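Local coordinates for protein putative Acetyltransferase (Pyrococcus horikoshii, PDB 3DDD) that binds coenzyme A and, as a GNAT-family protein, probably transfers an acyl group from it to an acceptor, at residues 121-126 / 263-268; 143-148 / 280-285; 84-89 / 179-184. One frame throughout, in Å; residues are numbered along the deposited sequence. Where two conformers were deposited one is given.

Interaction 1 of 3, residues 121-126 / 263-268; sequences TIRLDA and CMRMRL
Asp125 and Arg265 face each other in a non-hydrogen-bonded pair of two antiparallel strands, their CA atoms 4.2 Å apart, and both side chains rise from the same face of the sheet. Arg265 can be followed outward. Its CB and CG run beside Asp125 OD1, and CD passes Arg123 NH2 at 3.7 Å. A bend at chi3 then turns the head onto the carboxylate, which it grips side-on with two nitrogens. Arg265 NE reaches Asp125 OD1 at 3.0 Å, almost straight (173°) and close to the guanidinium plane, while NH2 meets the syn lone pair of OD2. The fit is not coplanar, since carboxylate and guanidinium planes are turned 42° apart. Arg265 NH2 also pairs with the C-terminal carboxylate of Gly288, and Asp125 OD1 takes a further bond from Thr145 OG1. Arg123 brings its guanidinium nearly perpendicular to that of Arg265, with NH2 4.2 Å from Arg265 NH1; salt bridges from Arg123 NH2 to Glu142 and Glu274 would offset this likeness of charge.

On the other face the contact is apolar. Leu124 and Met266, a selenomethionine, lie side by side and point the same way, and SE of Met266 reaches Ala126 CB at 3.6 Å. Between the faces, the pairs Ile122-Leu268, Leu124-Met266 and Ala126-Met264 each exchange two backbone bonds. Six such bonds and a 161° angle between strand directions establish regular antiparallel pairing. Coenzyme A touches Asp125 and Ala126, so the pair borders the cofactor pocket. Strand 121-126 lies between parallel strand 86-94 and antiparallel strand 258-267, which also pairs with 140-149; in this GNAT-family protein a strand from the C-terminal family region thus pairs with the strand whose end lines the coenzyme A pocket.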
loop_
_atom_site.group_PDB
_atom_site.type_symbol
_atom_site.label_atom_id
_atom_site.label_comp_id
_atom_site.label_asym_id
_atom_site.label_seq_id
_atom_site.Cartn_x
_atom_site.Cartn_y
_atom_site.Cartn_z
ATOM N N THR A 121 6.187 -1.250 -15.975
ATOM C CA THR A 121 4.834 -1.061 -15.486
ATOM C C THR A 121 4.872 -0.358 -14.150
ATOM O O THR A 121 5.640 -0.725 -13.279
ATOM C CB THR A 121 4.102 -2.381 -15.403
ATOM O OG1 THR A 121 3.953 -2.853 -16.740
ATOM C CG2 THR A 121 2.698 -2.211 -14.740
ATOM N N ILE A 122 4.057 0.684 -14.014
ATOM C CA ILE A 122 3.891 1.363 -12.736
ATOM C C ILE A 122 2.412 1.344 -12.403
ATOM O O ILE A 122 1.577 1.636 -13.245
ATOM C CB ILE A 122 4.480 2.807 -12.755
ATOM C CG1 ILE A 122 6.014 2.750 -12.863
ATOM C CG2 ILE A 122 4.101 3.568 -11.503
ATOM C CD1 ILE A 122 6.655 4.049 -13.286
ATOM N N ARG A 123 2.102 0.987 -11.165
ATOM C CA ARG A 123 0.726 0.926 -10.714
ATOM C C ARG A 123 0.529 1.672 -9.397
ATOM O O ARG A 123 1.477 2.023 -8.698
ATOM C CB ARG A 123 0.283 -0.531 -10.582
ATOM C CG ARG A 123 0.317 -1.261 -11.896
ATOM C CD ARG A 123 0.299 -2.732 -11.730
ATOM N NE ARG A 123 -1.039 -3.285 -11.527
ATOM C CZ ARG A 123 -1.283 -4.419 -10.879
ATOM N NH1 ARG A 123 -0.293 -5.113 -10.299
ATOM N NH2 ARG A 123 -2.535 -4.833 -10.757
ATOM N N LEU A 124 -0.731 1.907 -9.082
ATOM C CA LEU A 124 -1.113 2.638 -7.886
ATOM C C LEU A 124 -2.595 2.457 -7.602
ATOM O O LEU A 124 -3.353 2.032 -8.463
ATOM C CB LEU A 124 -0.799 4.131 -8.040
ATOM C CG LEU A 124 -1.406 4.864 -9.242
ATOM C CD1 LEU A 124 -2.886 5.250 -9.006
ATOM C CD2 LEU A 124 -0.587 6.068 -9.560
ATOM N N ASP A 125 -2.980 2.818 -6.387
ATOM C CA ASP A 125 -4.369 2.846 -5.936
ATOM C C ASP A 125 -4.796 4.267 -5.648
ATOM O O ASP A 125 -4.376 4.865 -4.652
ATOM C CB ASP A 125 -4.523 1.964 -4.719
ATOM C CG ASP A 125 -4.395 0.512 -5.076
ATOM O OD1 ASP A 125 -5.305 0.026 -5.778
ATOM O OD2 ASP A 125 -3.394 -0.140 -4.671
ATOM N N ALA A 126 -5.618 4.783 -6.561
ATOM C CA ALA A 126 -6.046 6.187 -6.619
ATOM C C ALA A 126 -7.283 6.545 -5.809
ATOM O O ALA A 126 -8.366 6.009 -6.059
ATOM C CB ALA A 126 -6.355 6.557 -8.122
ATOM N N CYS A 263 -10.554 2.901 -3.706
ATOM C CA CYS A 263 -9.666 3.472 -4.684
ATOM C C CYS A 263 -9.855 2.772 -5.994
ATOM O O CYS A 263 -10.447 1.699 -6.068
ATOM C CB CYS A 263 -8.219 3.280 -4.278
ATOM S SG CYS A 263 -7.793 4.232 -2.818
HETATM N N MSE A 264 -9.316 3.391 -7.024
HETATM C CA MSE A 264 -9.271 2.781 -8.304
HETATM C C MSE A 264 -7.806 2.429 -8.488
HETATM O O MSE A 264 -6.930 3.278 -8.355
HETATM C CB MSE A 264 -9.806 3.747 -9.359
HETATM C CG MSE A 264 -9.667 3.261 -10.784
HETATM SE SE MSE A 264 -10.701 1.685 -11.175
HETATM C CE MSE A 264 -12.477 2.518 -11.396
ATOM N N ARG A 265 -7.548 1.156 -8.733
ATOM C CA ARG A 265 -6.227 0.721 -9.065
ATOM C C ARG A 265 -6.025 1.161 -10.501
ATOM O O ARG A 265 -6.948 1.142 -11.278
ATOM C CB ARG A 265 -6.094 -0.787 -8.887
ATOM C CG ARG A 265 -4.752 -1.384 -9.199
ATOM C CD ARG A 265 -4.632 -2.760 -8.502
ATOM N NE ARG A 265 -4.370 -2.570 -7.071
ATOM C CZ ARG A 265 -3.839 -3.469 -6.252
ATOM N NH1 ARG A 265 -3.517 -4.682 -6.693
ATOM N NH2 ARG A 265 -3.597 -3.130 -4.981
HETATM N N MSE A 266 -4.821 1.622 -10.815
HETATM C CA MSE A 266 -4.507 2.160 -12.142
HETATM C C MSE A 266 -3.119 1.714 -12.578
HETATM O O MSE A 266 -2.296 1.338 -11.748
HETATM C CB MSE A 266 -4.553 3.685 -12.105
HETATM C CG MSE A 266 -5.868 4.278 -11.646
HETATM SE SE MSE A 266 -5.860 6.194 -11.685
HETATM C CE MSE A 266 -6.436 6.457 -13.512
ATOM N N ARG A 267 -2.867 1.785 -13.878
ATOM C CA ARG A 267 -1.646 1.250 -14.480
ATOM C C ARG A 267 -1.105 2.126 -15.599
ATOM O O ARG A 267 -1.842 2.597 -16.478
ATOM C CB ARG A 267 -1.893 -0.175 -15.009
ATOM C CG ARG A 267 -0.682 -0.820 -15.657
ATOM C CD ARG A 267 -1.015 -2.170 -16.231
ATOM N NE ARG A 267 -1.670 -2.037 -17.534
ATOM C CZ ARG A 267 -2.973 -2.130 -17.744
ATOM N NH1 ARG A 267 -3.808 -2.424 -16.770
ATOM N NH2 ARG A 267 -3.442 -1.981 -18.967
ATOM N N LEU A 268 0.211 2.308 -15.574
ATOM C CA LEU A 268 0.930 2.874 -16.695
ATOM C C LEU A 268 1.932 1.830 -17.191
ATOM O O LEU A 268 2.879 1.459 -16.493
ATOM C CB LEU A 268 1.616 4.186 -16.336
ATOM C CG LEU A 268 2.402 4.843 -17.478
ATOM C CD1 LEU A 268 1.520 5.188 -18.709
ATOM C CD2 LEU A 268 3.133 6.063 -16.972
#

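Interaction 2 of 3, residues 143-148 / 280-285; sequences YRTVRY and YGILAY
Tyr285 lies against Thr145 and Arg147, two residues whose CB atoms point from the same side of strand 140-149 toward the C-terminal tail. Its phenol reaches the strand backbone: Tyr285 OH donates to Thr145 O over 2.7 Å, approaching from above the carbonyl plane, 37° out of it. The Thr145 side chain lies along the ring but heads the contrary way, OG1 lying 3.4 Å from Tyr285 CE1, while its CG2 meets Ile282 CG2. Thr145 OG1 itself is bonded to Asp125 OD1.

Arg147 comes to the other flank of the ring. In one of its two conformers CG is anti to the backbone N (chi1 -173°), and a bend at chi3 puts Tyr285 CE2 over the centre of one guanidinium face, 3.5 Å above the plane. Ring and guanidinium planes are then 68° apart, which excludes a parallel stack. Water 1 accepts from Tyr285 N at 2.8 Å and, weakly, from Arg147 NH2. Strand 238-242 adds Ile240 against both Arg147 and Tyr285. The chemistry is therefore mixed: one direct bond fixes the phenol on a main-chain carbonyl, whereas Arg147, less certainly placed, adds van der Waals contact and a weak water link, implying a looser hold at that end.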
loop_
_atom_site.group_PDB
_atom_site.type_symbol
_atom_site.label_atom_id
_atom_site.label_comp_id
_atom_site.label_asym_id
_atom_site.label_seq_id
_atom_site.Cartn_x
_atom_site.Cartn_y
_atom_site.Cartn_z
ATOM N N TYR A 143 -9.234 -1.898 -11.690
ATOM C CA TYR A 143 -10.433 -2.265 -10.950
ATOM C C TYR A 143 -10.330 -1.572 -9.590
ATOM O O TYR A 143 -9.251 -1.135 -9.210
ATOM C CB TYR A 143 -10.534 -3.803 -10.768
ATOM C CG TYR A 143 -9.227 -4.444 -10.339
ATOM C CD1 TYR A 143 -8.799 -4.340 -9.048
ATOM C CD2 TYR A 143 -8.397 -5.111 -11.253
ATOM C CE1 TYR A 143 -7.595 -4.885 -8.635
ATOM C CE2 TYR A 143 -7.175 -5.675 -10.844
ATOM C CZ TYR A 143 -6.786 -5.546 -9.519
ATOM O OH TYR A 143 -5.593 -6.069 -9.033
ATOM N N ARG A 144 -11.449 -1.504 -8.865
ATOM C CA ARG A 144 -11.494 -0.870 -7.537
ATOM C C ARG A 144 -10.931 -1.757 -6.441
ATOM O O ARG A 144 -10.998 -2.987 -6.507
ATOM C CB ARG A 144 -12.922 -0.452 -7.161
ATOM C CG ARG A 144 -13.389 0.823 -7.835
ATOM C CD ARG A 144 -14.898 0.982 -7.780
ATOM N NE ARG A 144 -15.368 1.563 -6.520
ATOM C CZ ARG A 144 -16.186 0.978 -5.634
ATOM N NH1 ARG A 144 -16.667 -0.250 -5.811
ATOM N NH2 ARG A 144 -16.525 1.640 -4.544
ATOM N N THR A 145 -10.370 -1.116 -5.429
ATOM C CA THR A 145 -9.808 -1.812 -4.293
ATOM C C THR A 145 -10.511 -1.157 -3.114
ATOM O O THR A 145 -10.283 0.015 -2.831
ATOM C CB THR A 145 -8.249 -1.628 -4.206
ATOM O OG1 THR A 145 -7.865 -0.340 -4.706
ATOM C CG2 THR A 145 -7.505 -2.695 -4.995
ATOM N N VAL A 146 -11.353 -1.935 -2.429
ATOM C CA VAL A 146 -12.339 -1.420 -1.448
ATOM C C VAL A 146 -11.987 -1.802 -0.008
ATOM O O VAL A 146 -11.831 -2.980 0.318
ATOM C CB VAL A 146 -13.756 -1.885 -1.805
ATOM C CG1 VAL A 146 -14.781 -1.290 -0.870
ATOM C CG2 VAL A 146 -14.077 -1.481 -3.243
ATOM N N ARG A 147 -11.856 -0.786 0.838
ATOM C CA ARG A 147 -11.466 -0.932 2.237
ATOM C C ARG A 147 -12.734 -1.149 3.073
ATOM O O ARG A 147 -13.638 -0.305 3.063
ATOM C CB ARG A 147 -10.705 0.332 2.683
ATOM C CG ARG A 147 -10.061 0.306 4.092
ATOM C CD ARG A 147 -9.338 1.654 4.411
ATOM N NE ARG A 147 -7.876 1.649 4.200
ATOM C CZ ARG A 147 -7.129 2.712 3.854
ATOM N NH1 ARG A 147 -7.674 3.921 3.631
ATOM N NH2 ARG A 147 -5.814 2.560 3.701
ATOM N N TYR A 148 -12.801 -2.295 3.761
ATOM C CA TYR A 148 -13.941 -2.672 4.594
ATOM C C TYR A 148 -13.479 -2.803 6.015
ATOM O O TYR A 148 -12.373 -3.255 6.253
ATOM C CB TYR A 148 -14.540 -4.018 4.157
ATOM C CG TYR A 148 -15.399 -3.901 2.918
ATOM C CD1 TYR A 148 -16.696 -3.413 2.997
ATOM C CD2 TYR A 148 -14.904 -4.249 1.664
ATOM C CE1 TYR A 148 -17.495 -3.303 1.877
ATOM C CE2 TYR A 148 -15.694 -4.153 0.532
ATOM C CZ TYR A 148 -16.989 -3.676 0.646
ATOM O OH TYR A 148 -17.763 -3.556 -0.477
ATOM N N TYR A 280 -7.393 -11.944 -1.958
ATOM C CA TYR A 280 -8.577 -11.513 -1.204
ATOM C C TYR A 280 -8.387 -10.175 -0.528
ATOM O O TYR A 280 -9.335 -9.452 -0.376
ATOM C CB TYR A 280 -8.964 -12.541 -0.133
ATOM C CG TYR A 280 -9.619 -13.761 -0.695
ATOM C CD1 TYR A 280 -8.865 -14.760 -1.289
ATOM C CD2 TYR A 280 -10.989 -13.900 -0.676
ATOM C CE1 TYR A 280 -9.460 -15.878 -1.845
ATOM C CE2 TYR A 280 -11.601 -15.024 -1.242
ATOM C CZ TYR A 280 -10.827 -16.007 -1.812
ATOM O OH TYR A 280 -11.416 -17.127 -2.364
ATOM N N GLY A 281 -7.161 -9.872 -0.121
ATOM C CA GLY A 281 -6.854 -8.662 0.607
ATOM C C GLY A 281 -5.496 -8.164 0.162
ATOM O O GLY A 281 -4.488 -8.879 0.263
ATOM N N ILE A 282 -5.455 -6.938 -0.347
ATOM C CA ILE A 282 -4.195 -6.381 -0.789
ATOM C C ILE A 282 -3.355 -6.063 0.445
ATOM O O ILE A 282 -3.870 -5.921 1.561
ATOM C CB ILE A 282 -4.376 -5.159 -1.755
ATOM C CG1 ILE A 282 -4.813 -3.891 -1.036
ATOM C CG2 ILE A 282 -5.358 -5.468 -2.897
ATOM C CD1 ILE A 282 -4.686 -2.654 -1.939
ATOM N N LEU A 283 -2.055 -5.935 0.245
ATOM C CA LEU A 283 -1.152 -5.587 1.336
ATOM C C LEU A 283 -1.472 -4.195 1.890
ATOM O O LEU A 283 -1.744 -4.055 3.060
ATOM C CB LEU A 283 0.318 -5.707 0.882
ATOM C CG LEU A 283 1.340 -5.750 2.050
ATOM C CD1 LEU A 283 2.610 -6.541 1.687
ATOM C CD2 LEU A 283 1.706 -4.352 2.482
ATOM N N ALA A 284 -1.445 -3.179 1.030
ATOM C CA ALA A 284 -1.694 -1.772 1.430
ATOM C C ALA A 284 -1.927 -1.008 0.170
ATOM O O ALA A 284 -1.395 -1.376 -0.852
ATOM C CB ALA A 284 -0.502 -1.168 2.183
ATOM N N TYR A 285 -2.730 0.049 0.205
ATOM C CA TYR A 285 -2.880 0.914 -0.980
ATOM C C TYR A 285 -1.498 1.479 -1.455
ATOM O O TYR A 285 -1.249 1.623 -2.653
ATOM C CB TYR A 285 -3.816 2.061 -0.689
ATOM C CG TYR A 285 -5.306 1.786 -0.634
ATOM C CD1 TYR A 285 -5.948 1.008 -1.594
ATOM C CD2 TYR A 285 -6.089 2.359 0.366
ATOM C CE1 TYR A 285 -7.332 0.818 -1.577
ATOM C CE2 TYR A 285 -7.495 2.164 0.408
ATOM C CZ TYR A 285 -8.107 1.391 -0.560
ATOM O OH TYR A 285 -9.476 1.208 -0.534
HETATM O O HOH W 1 -3.624 0.889 2.741
#

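Interaction 3 of 3, residues 84-89 / 179-184; sequences NKQAWI and FGDDRI
The carboxylate of Asp181 points into the bend at Asn84 and Lys85 and takes the two successive backbone N-H groups, one on each oxygen. Asn84 N meets OD1 at 2.9 Å from the syn side, somewhat out of the carboxylate plane, and Lys85 N uses the syn lone pair of OD2 at the same length, 2.9 Å. Asp181 OD1 accepts a second bond, from Asp182 N on its anti lone pair, so this oxygen ties both segments together. Asn84 lays its amide across the group at 62° to the carboxylate plane, with ND2 near Asp182 CB. Its OD1 and Asp182 O each accept a bond from water 2. Lys85 and Asp181 lie alongside with their tips running contrary ways, and a bend at chi4 brings Lys85 NZ to Gly180 O, a weak bond of 3.4 Å.

The Gln86 side chain passes that of Asp181 head to tail, its amide only 11° from the carboxylate plane. From there it reaches the ring of Phe179, which it meets at 45°: NE2 stands 3.4 Å above one face, offset toward the rim. Arg183 NH1 lies over the opposite face, so the ring is sandwiched between two nitrogen-bearing groups. The other end of the Gln86 amide, OE1, accepts from Arg123 NH1, which limits rotation of the group. Trp88 adds a looser apolar touch, CZ3 to Phe179 CE1 at 4.2 Å.

Gly180, with positive phi, is the first residue to leave helix 169-179; Asp182 OD1 accepts from Ile184 N in an Asx turn, and Arg183 holds the N-cap position of helix 184-192. The contact thus sets the linker between these two helices against the start of strand 86-94, whose neighbours are strands 73-82 and 121-126.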
loop_
_atom_site.group_PDB
_atom_site.type_symbol
_atom_site.label_atom_id
_atom_site.label_comp_id
_atom_site.label_asym_id
_atom_site.label_seq_id
_atom_site.Cartn_x
_atom_site.Cartn_y
_atom_site.Cartn_z
ATOM N N ASN A 84 10.052 -6.663 -9.146
ATOM C CA ASN A 84 10.886 -7.129 -10.266
ATOM C C ASN A 84 10.395 -6.600 -11.592
ATOM O O ASN A 84 11.187 -6.273 -12.459
ATOM C CB ASN A 84 10.945 -8.665 -10.320
ATOM C CG ASN A 84 11.524 -9.287 -9.052
ATOM O OD1 ASN A 84 12.141 -8.607 -8.247
ATOM N ND2 ASN A 84 11.326 -10.587 -8.881
ATOM N N LYS A 85 9.083 -6.510 -11.734
ATOM C CA LYS A 85 8.451 -6.213 -13.013
ATOM C C LYS A 85 7.664 -4.926 -12.975
ATOM O O LYS A 85 7.296 -4.390 -14.012
ATOM C CB LYS A 85 7.469 -7.322 -13.340
ATOM C CG LYS A 85 8.092 -8.721 -13.540
ATOM C CD LYS A 85 7.037 -9.704 -14.081
ATOM C CE LYS A 85 7.460 -11.162 -13.862
ATOM N NZ LYS A 85 7.368 -11.505 -12.403
ATOM N N GLN A 86 7.340 -4.475 -11.766
ATOM C CA GLN A 86 6.492 -3.309 -11.568
ATOM C C GLN A 86 6.976 -2.495 -10.371
ATOM O O GLN A 86 7.759 -2.978 -9.530
ATOM C CB GLN A 86 5.042 -3.758 -11.356
ATOM C CG GLN A 86 4.833 -4.596 -10.083
ATOM C CD GLN A 86 3.433 -5.131 -9.936
ATOM O OE1 GLN A 86 2.509 -4.661 -10.586
ATOM N NE2 GLN A 86 3.265 -6.108 -9.053
ATOM N N ALA A 87 6.524 -1.253 -10.315
ATOM C CA ALA A 87 6.665 -0.413 -9.110
ATOM C C ALA A 87 5.288 0.066 -8.728
ATOM O O ALA A 87 4.410 0.191 -9.585
ATOM C CB ALA A 87 7.584 0.770 -9.350
ATOM N N TRP A 88 5.109 0.306 -7.430
ATOM C CA TRP A 88 3.903 0.933 -6.894
ATOM C C TRP A 88 4.214 2.354 -6.459
ATOM O O TRP A 88 5.214 2.601 -5.801
ATOM C CB TRP A 88 3.361 0.150 -5.674
ATOM C CG TRP A 88 1.906 -0.017 -5.722
ATOM C CD1 TRP A 88 0.959 0.779 -5.131
ATOM C CD2 TRP A 88 1.195 -0.988 -6.472
ATOM N NE1 TRP A 88 -0.284 0.329 -5.439
ATOM C CE2 TRP A 88 -0.173 -0.764 -6.249
ATOM C CE3 TRP A 88 1.578 -2.080 -7.248
ATOM C CZ2 TRP A 88 -1.145 -1.524 -6.843
ATOM C CZ3 TRP A 88 0.602 -2.857 -7.808
ATOM C CH2 TRP A 88 -0.737 -2.591 -7.585
ATOM N N ILE A 89 3.361 3.297 -6.823
ATOM C CA ILE A 89 3.467 4.628 -6.239
ATOM C C ILE A 89 2.384 4.768 -5.161
ATOM O O ILE A 89 1.184 4.448 -5.377
ATOM C CB ILE A 89 3.435 5.747 -7.296
ATOM C CG1 ILE A 89 4.768 5.763 -8.050
ATOM C CG2 ILE A 89 3.229 7.123 -6.657
ATOM C CD1 ILE A 89 4.716 6.428 -9.424
ATOM N N PHE A 179 -0.018 -11.993 -6.562
ATOM C CA PHE A 179 0.435 -10.623 -6.800
ATOM C C PHE A 179 1.092 -10.415 -8.145
ATOM O O PHE A 179 1.130 -9.305 -8.638
ATOM C CB PHE A 179 1.433 -10.240 -5.701
ATOM C CG PHE A 179 1.850 -8.805 -5.723
ATOM C CD1 PHE A 179 0.903 -7.788 -5.699
ATOM C CD2 PHE A 179 3.180 -8.470 -5.693
ATOM C CE1 PHE A 179 1.289 -6.439 -5.681
ATOM C CE2 PHE A 179 3.575 -7.132 -5.689
ATOM C CZ PHE A 179 2.631 -6.126 -5.666
ATOM N N GLY A 180 1.644 -11.478 -8.723
ATOM C CA GLY A 180 2.302 -11.419 -10.034
ATOM C C GLY A 180 3.766 -10.980 -9.945
ATOM O O GLY A 180 4.412 -10.703 -10.959
ATOM N N ASP A 181 4.280 -10.874 -8.726
ATOM C CA ASP A 181 5.622 -10.352 -8.519
ATOM C C ASP A 181 6.102 -10.715 -7.144
ATOM O O ASP A 181 5.345 -11.303 -6.355
ATOM C CB ASP A 181 5.635 -8.823 -8.710
ATOM C CG ASP A 181 6.948 -8.298 -9.268
ATOM O OD1 ASP A 181 8.023 -8.740 -8.846
ATOM O OD2 ASP A 181 6.902 -7.415 -10.127
ATOM N N ASP A 182 7.367 -10.354 -6.871
ATOM C CA ASP A 182 8.050 -10.660 -5.624
ATOM C C ASP A 182 8.028 -9.449 -4.694
ATOM O O ASP A 182 8.716 -8.443 -4.955
ATOM C CB ASP A 182 9.495 -11.115 -5.910
ATOM C CG ASP A 182 10.309 -11.393 -4.631
ATOM O OD1 ASP A 182 9.827 -11.099 -3.516
ATOM O OD2 ASP A 182 11.456 -11.881 -4.745
ATOM N N ARG A 183 7.234 -9.556 -3.618
ATOM C CA ARG A 183 7.177 -8.530 -2.562
ATOM C C ARG A 183 7.479 -9.116 -1.177
ATOM O O ARG A 183 7.053 -8.590 -0.164
ATOM C CB ARG A 183 5.805 -7.866 -2.523
ATOM C CG ARG A 183 4.662 -8.879 -2.418
ATOM C CD ARG A 183 3.501 -8.373 -1.683
ATOM N NE ARG A 183 2.403 -9.288 -1.892
ATOM C CZ ARG A 183 1.135 -8.952 -2.060
ATOM N NH1 ARG A 183 0.753 -7.718 -1.932
ATOM N NH2 ARG A 183 0.229 -9.900 -2.292
ATOM N N ILE A 184 8.250 -10.187 -1.132
ATOM C CA ILE A 184 8.510 -10.894 0.108
ATOM C C ILE A 184 9.248 -9.999 1.094
ATOM O O ILE A 184 9.090 -10.155 2.310
ATOM C CB ILE A 184 9.307 -12.195 -0.173
ATOM C CG1 ILE A 184 8.439 -13.170 -0.973
ATOM C CG2 ILE A 184 9.868 -12.840 1.149
ATOM C CD1 ILE A 184 7.007 -13.388 -0.429
HETATM O O HOH W 2 11.100 -7.557 -6.010
#

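In the fold
All three contacts join the N-terminal family region or strand 140-149 to later parts of the chain, and each is largely buried, though Asn84 and Lys85 of interaction 3 are exposed. Interaction 1 is regular strand pairing, held mainly by backbone bonds; interaction 2 sets a tail on a strand, interaction 3 a linker on the turn before a strand and its first residues, both using side chains that seek main-chain polar groups. Hydrogen bonds between them tie the contacts together, among them Cys263 O with Thr145 N and Arg123 N with Ala87 O. Strand 121-126 lies beside 86-94, and 263-267 beside 140-149, so interaction 1 stands between the strands used by the other two.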